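Local atomic coordinates of extracellular solute-binding protein family 1 (Pseudothermotoga lettingae, PDB entry 5CI5), a protein that binds alpha-D-tagatose and probably serves as the sugar-capturing, extracytoplasmic component of an ABC transporter. Residues 188-193 against 374-379; 83-88 against 368-373. All blocks are in the same frame, centred on the assembly; numbering follows the deposited sequence.

Contact 1 (188-193 against 374-379)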
# COMPACT_ATOMS: atom_id res chain seq x y z
N LYS A 188 -6.79 -2.72 13.18
CA LYS A 188 -5.40 -2.64 13.63
C LYS A 188 -4.46 -3.18 12.55
O LYS A 188 -3.74 -4.18 12.73
CB LYS A 188 -5.22 -3.38 14.94
CG LYS A 188 -5.92 -2.73 16.14
CD LYS A 188 -5.39 -1.30 16.41
CE LYS A 188 -3.90 -1.23 16.70
NZ LYS A 188 -3.54 -1.87 18.00
N THR A 189 -4.48 -2.50 11.41
CA THR A 189 -3.68 -2.84 10.25
C THR A 189 -3.16 -1.53 9.62
O THR A 189 -3.66 -0.43 9.91
CB THR A 189 -4.48 -3.62 9.19
OG1 THR A 189 -5.51 -2.76 8.68
CG2 THR A 189 -5.09 -4.93 9.73
N GLU A 190 -2.16 -1.67 8.75
CA GLU A 190 -1.52 -0.54 8.11
C GLU A 190 -2.52 0.30 7.32
O GLU A 190 -2.29 1.48 7.17
CB GLU A 190 -0.41 -1.04 7.19
CG GLU A 190 0.40 0.03 6.51
CD GLU A 190 1.29 0.83 7.43
OE1 GLU A 190 1.41 0.49 8.63
OE2 GLU A 190 1.87 1.81 6.95
N HIS A 191 -3.60 -0.31 6.82
CA HIS A 191 -4.59 0.43 6.04
C HIS A 191 -5.11 1.64 6.83
O HIS A 191 -5.41 2.71 6.28
CB HIS A 191 -5.82 -0.41 5.64
CG HIS A 191 -5.53 -1.78 5.12
ND1 HIS A 191 -5.29 -2.86 5.95
CD2 HIS A 191 -5.53 -2.28 3.86
CE1 HIS A 191 -5.13 -3.95 5.22
NE2 HIS A 191 -5.26 -3.62 3.95
N THR A 192 -5.28 1.47 8.13
CA THR A 192 -5.82 2.52 8.97
C THR A 192 -4.84 3.71 9.11
O THR A 192 -5.23 4.88 9.02
CB THR A 192 -6.19 1.93 10.33
OG1 THR A 192 -7.20 0.94 10.09
CG2 THR A 192 -6.70 3.01 11.32
N THR A 193 -3.56 3.41 9.24
CA THR A 193 -2.55 4.45 9.21
C THR A 193 -2.54 5.16 7.88
O THR A 193 -2.44 6.38 7.83
CB THR A 193 -1.17 3.88 9.49
OG1 THR A 193 -1.22 3.32 10.79
CG2 THR A 193 -0.06 4.97 9.44
N PRO A 374 13.71 3.19 11.03
CA PRO A 374 13.46 1.91 11.70
C PRO A 374 12.33 1.97 12.70
O PRO A 374 11.82 0.93 13.10
CB PRO A 374 14.81 1.61 12.39
CG PRO A 374 15.76 2.60 11.92
CD PRO A 374 15.03 3.76 11.39
N GLN A 375 11.95 3.17 13.12
CA GLN A 375 10.88 3.34 14.08
C GLN A 375 9.48 3.28 13.44
O GLN A 375 8.48 3.29 14.17
CB GLN A 375 11.01 4.69 14.79
CG GLN A 375 12.23 4.79 15.68
CD GLN A 375 13.47 5.21 14.95
OE1 GLN A 375 13.49 5.44 13.74
NE2 GLN A 375 14.56 5.33 15.71
N TYR A 376 9.39 3.24 12.10
CA TYR A 376 8.11 3.49 11.47
C TYR A 376 7.03 2.46 11.91
O TYR A 376 5.90 2.83 12.23
CB TYR A 376 8.21 3.55 9.94
CG TYR A 376 6.80 3.67 9.39
CD1 TYR A 376 6.07 4.83 9.59
CD2 TYR A 376 6.16 2.59 8.81
CE1 TYR A 376 4.77 4.94 9.17
CE2 TYR A 376 4.85 2.69 8.40
CZ TYR A 376 4.17 3.86 8.59
OH TYR A 376 2.85 3.96 8.22
N PRO A 377 7.34 1.15 11.92
CA PRO A 377 6.24 0.24 12.29
C PRO A 377 5.62 0.51 13.67
O PRO A 377 4.39 0.45 13.80
CB PRO A 377 6.91 -1.13 12.24
CG PRO A 377 7.92 -0.97 11.13
CD PRO A 377 8.48 0.43 11.33
N GLN A 378 6.45 0.85 14.65
CA GLN A 378 5.93 1.25 15.96
C GLN A 378 5.07 2.51 15.90
O GLN A 378 4.09 2.64 16.64
CB GLN A 378 7.09 1.49 16.93
CG GLN A 378 7.81 0.25 17.36
CD GLN A 378 9.08 0.62 18.10
OE1 GLN A 378 10.16 0.66 17.51
NE2 GLN A 378 8.94 0.95 19.37
N ILE A 379 5.48 3.47 15.07
CA ILE A 379 4.73 4.71 14.87
C ILE A 379 3.35 4.40 14.26
O ILE A 379 2.32 4.91 14.72
CB ILE A 379 5.54 5.68 13.97
CG1 ILE A 379 6.77 6.18 14.74
CG2 ILE A 379 4.66 6.86 13.48
CD1 ILE A 379 7.75 6.95 13.90
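Tyr376 and Glu190 meet between the first turns of helices 190-202 and 376-391, and their meeting shows how a second-shell phenol can position a carboxylate beside a sugar pocket. The polar part of the contact is one short hydrogen bond. Tyr376 OH donates to Glu190 OE2 at 2.7 Å, arriving on the syn side of the carboxylate and 17° out of its plane. Glu190 OE2 in turn sits at the edge of the phenol ring, 3.4 Å from Tyr376 CE2, while the carboxylate plane stands 75° to the ring, so the two flat groups do not stack. In both residues CG lies anti to the backbone N (chi1 -176° in Glu190), which brings the end of each side chain nearer the other segment, and a bend at chi2 turns the glutamate carboxylate towards Tyr376 OH.

Van der Waals contact is slight. Thr193, one turn further along helix 190-202, contributes its methyl: Thr193 CG2 comes to 3.3 Å from the phenol oxygen, Tyr376 OH, approaching the ring obliquely. Its hydroxyl takes no part in this touch and hydrogen-bonds instead with Ser380 OG, which also bonds Glu190 OE1.

The carboxylate is therefore gripped at both oxygens: OE1 by Ser380, and OE2 by the phenol together with a salt bridge to Arg370, another residue of the tagatose pocket. Glu190 itself touches the sugar. With just 116 Å² buried between the two segments, directional bonding rather than broad packing defines this meeting. Such a network fixes the rotation of the carboxylate, and the phenol proton would be expected to share with Arg370 in stabilising the negative charge on OE2.

Contact 2 (83-88 against 368-373). With T6T (alpha-D-tagatopyranose), chain C.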
# COMPACT_ATOMS: atom_id res chain seq x y z
N PHE A 83 9.36 -10.77 0.07
CA PHE A 83 8.65 -9.52 -0.08
C PHE A 83 8.78 -8.69 1.20
O PHE A 83 8.65 -9.22 2.29
CB PHE A 83 7.18 -9.78 -0.38
CG PHE A 83 6.84 -9.79 -1.85
CD1 PHE A 83 7.50 -10.63 -2.74
CD2 PHE A 83 5.85 -8.94 -2.33
CE1 PHE A 83 7.19 -10.61 -4.09
CE2 PHE A 83 5.54 -8.91 -3.67
CZ PHE A 83 6.21 -9.75 -4.55
N ALA A 84 9.01 -7.39 1.04
CA ALA A 84 9.04 -6.46 2.17
C ALA A 84 8.38 -5.17 1.71
O ALA A 84 8.66 -4.65 0.62
CB ALA A 84 10.46 -6.22 2.66
N ASP A 85 7.49 -4.65 2.54
CA ASP A 85 6.73 -3.42 2.24
C ASP A 85 7.67 -2.22 2.06
O ASP A 85 8.57 -1.99 2.85
CB ASP A 85 5.71 -3.20 3.36
CG ASP A 85 4.57 -2.32 2.98
OD1 ASP A 85 4.78 -1.31 2.25
OD2 ASP A 85 3.44 -2.64 3.42
N LEU A 86 7.45 -1.45 1.00
CA LEU A 86 8.17 -0.20 0.82
C LEU A 86 7.89 0.80 1.94
O LEU A 86 8.65 1.76 2.13
CB LEU A 86 7.84 0.41 -0.54
CG LEU A 86 8.26 -0.40 -1.78
CD1 LEU A 86 7.99 0.45 -3.02
CD2 LEU A 86 9.73 -0.84 -1.72
N GLY A 87 6.82 0.57 2.70
CA GLY A 87 6.48 1.42 3.82
C GLY A 87 7.25 1.10 5.09
O GLY A 87 6.68 0.65 6.09
N GLY A 88 8.55 1.35 5.04
CA GLY A 88 9.38 1.34 6.24
C GLY A 88 10.00 0.02 6.66
O GLY A 88 10.83 -0.02 7.59
N VAL A 368 3.46 11.14 -1.14
CA VAL A 368 4.35 11.25 0.01
C VAL A 368 4.70 9.89 0.56
O VAL A 368 3.93 8.93 0.44
CB VAL A 368 3.76 12.11 1.14
CG1 VAL A 368 3.39 13.50 0.60
CG2 VAL A 368 2.55 11.45 1.80
N ALA A 369 5.89 9.80 1.13
CA ALA A 369 6.37 8.55 1.68
C ALA A 369 6.21 8.51 3.18
O ALA A 369 6.50 9.50 3.88
CB ALA A 369 7.83 8.33 1.31
N ARG A 370 5.82 7.35 3.69
CA ARG A 370 6.04 7.00 5.09
C ARG A 370 7.53 7.18 5.37
O ARG A 370 8.38 6.94 4.51
CB ARG A 370 5.59 5.56 5.36
CG ARG A 370 4.08 5.41 5.38
CD ARG A 370 3.61 3.96 5.15
NE ARG A 370 3.60 3.60 3.74
CZ ARG A 370 3.14 2.44 3.29
NH1 ARG A 370 2.66 1.53 4.13
NH2 ARG A 370 3.17 2.19 2.00
N PRO A 371 7.86 7.62 6.58
CA PRO A 371 9.27 7.92 6.86
C PRO A 371 10.17 6.67 6.83
O PRO A 371 9.83 5.68 7.48
CB PRO A 371 9.23 8.54 8.26
CG PRO A 371 7.98 8.09 8.85
CD PRO A 371 7.00 7.88 7.74
N PRO A 372 11.28 6.73 6.06
CA PRO A 372 12.15 5.54 5.88
C PRO A 372 13.09 5.35 7.07
O PRO A 372 14.32 5.48 6.97
CB PRO A 372 12.90 5.87 4.58
CG PRO A 372 13.02 7.35 4.62
CD PRO A 372 11.70 7.83 5.19
N ILE A 373 12.48 5.06 8.21
CA ILE A 373 13.21 4.96 9.48
C ILE A 373 12.80 3.71 10.21
O ILE A 373 11.67 3.20 10.04
CB ILE A 373 12.97 6.22 10.37
CG1 ILE A 373 11.50 6.29 10.81
CG2 ILE A 373 13.40 7.47 9.61
CD1 ILE A 373 11.17 7.48 11.72
O3 T6T C . 0.66 -0.06 -0.94
C3 T6T C . 1.05 -1.38 -0.58
C4 T6T C . 1.80 -1.32 0.75
O4 T6T C . 2.88 -0.39 0.67
C5 T6T C . 0.82 -0.91 1.83
O5 T6T C . 1.47 -0.85 3.10
C6 T6T C . -0.36 -1.88 1.86
O6 T6T C . -1.01 -1.87 0.59
C2 T6T C . -0.16 -2.26 -0.49
O2 T6T C . 0.26 -3.62 -0.30
C1 T6T C . -1.00 -2.18 -1.78
O1 T6T C . -0.29 -2.46 -2.93
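Arg370 lays its guanidinium over the backbone of Gly87, whose CA stands 3.5 Å from Arg370 CZ and close above the centre of the plane. This flat packing illustrates how glycine allows a planar cation to lie directly on the main chain; a bend at chi3 (-81°) turns the group into that position.

The sugar supplies the hydrogen bonding that joins the segments. Arg370 NH1 donates almost straight to T6T O5 at 2.9 Å, and NH2 to the adjoining T6T O4. From the other segment Asp85 receives the same two hydroxyls in bidentate fashion, T6T O4 on Asp85 OD1 at 2.6 Å and T6T O5 on Asp85 OD2 at 2.7 Å. Carboxylate as acceptor and guanidinium as donor thus clasp a pair of neighbouring sugar hydroxyls. The fold is that of the type II periplasmic binding proteins, in whose sheet strand 81-85 runs antiparallel to strand 298-304. Gln32, Tyr135 and Trp301 are among the residues that complete the site.

Directly between the charges there is little more than attraction: Asp85 OD1 and Arg370 NH2 form a long salt bridge of 3.9 Å, the oxygen well outside the guanidinium plane. Just where the strand ends, Asp85 OD1 closes an Asx turn by accepting from Gly87 N at 2.8 Å, from above the carboxylate plane. Arg370 NH2 is held elsewhere too, by the carbonyl of Leu298.

From the N terminus the chain first passes 83-88, at the end of strand 81-85, and then 188-193, at the start of helix 190-202. It returns much later through 368-373 and runs straight on into 374-379. Contact 2 closes the longer loop, of 279 intervening residues, and contact 1 one of 180; because their segments alternate, the two closures cross. Together they bring the loop before helix 376-391 and the first turn of that helix against the end of strand 81-85 with the turn after it, and the start of helix 190-202. Their centres are about 10 Å apart, and Arg370 of 368-373 meets the carboxylate of contact 1, making them one continuous polar network beside the sugar.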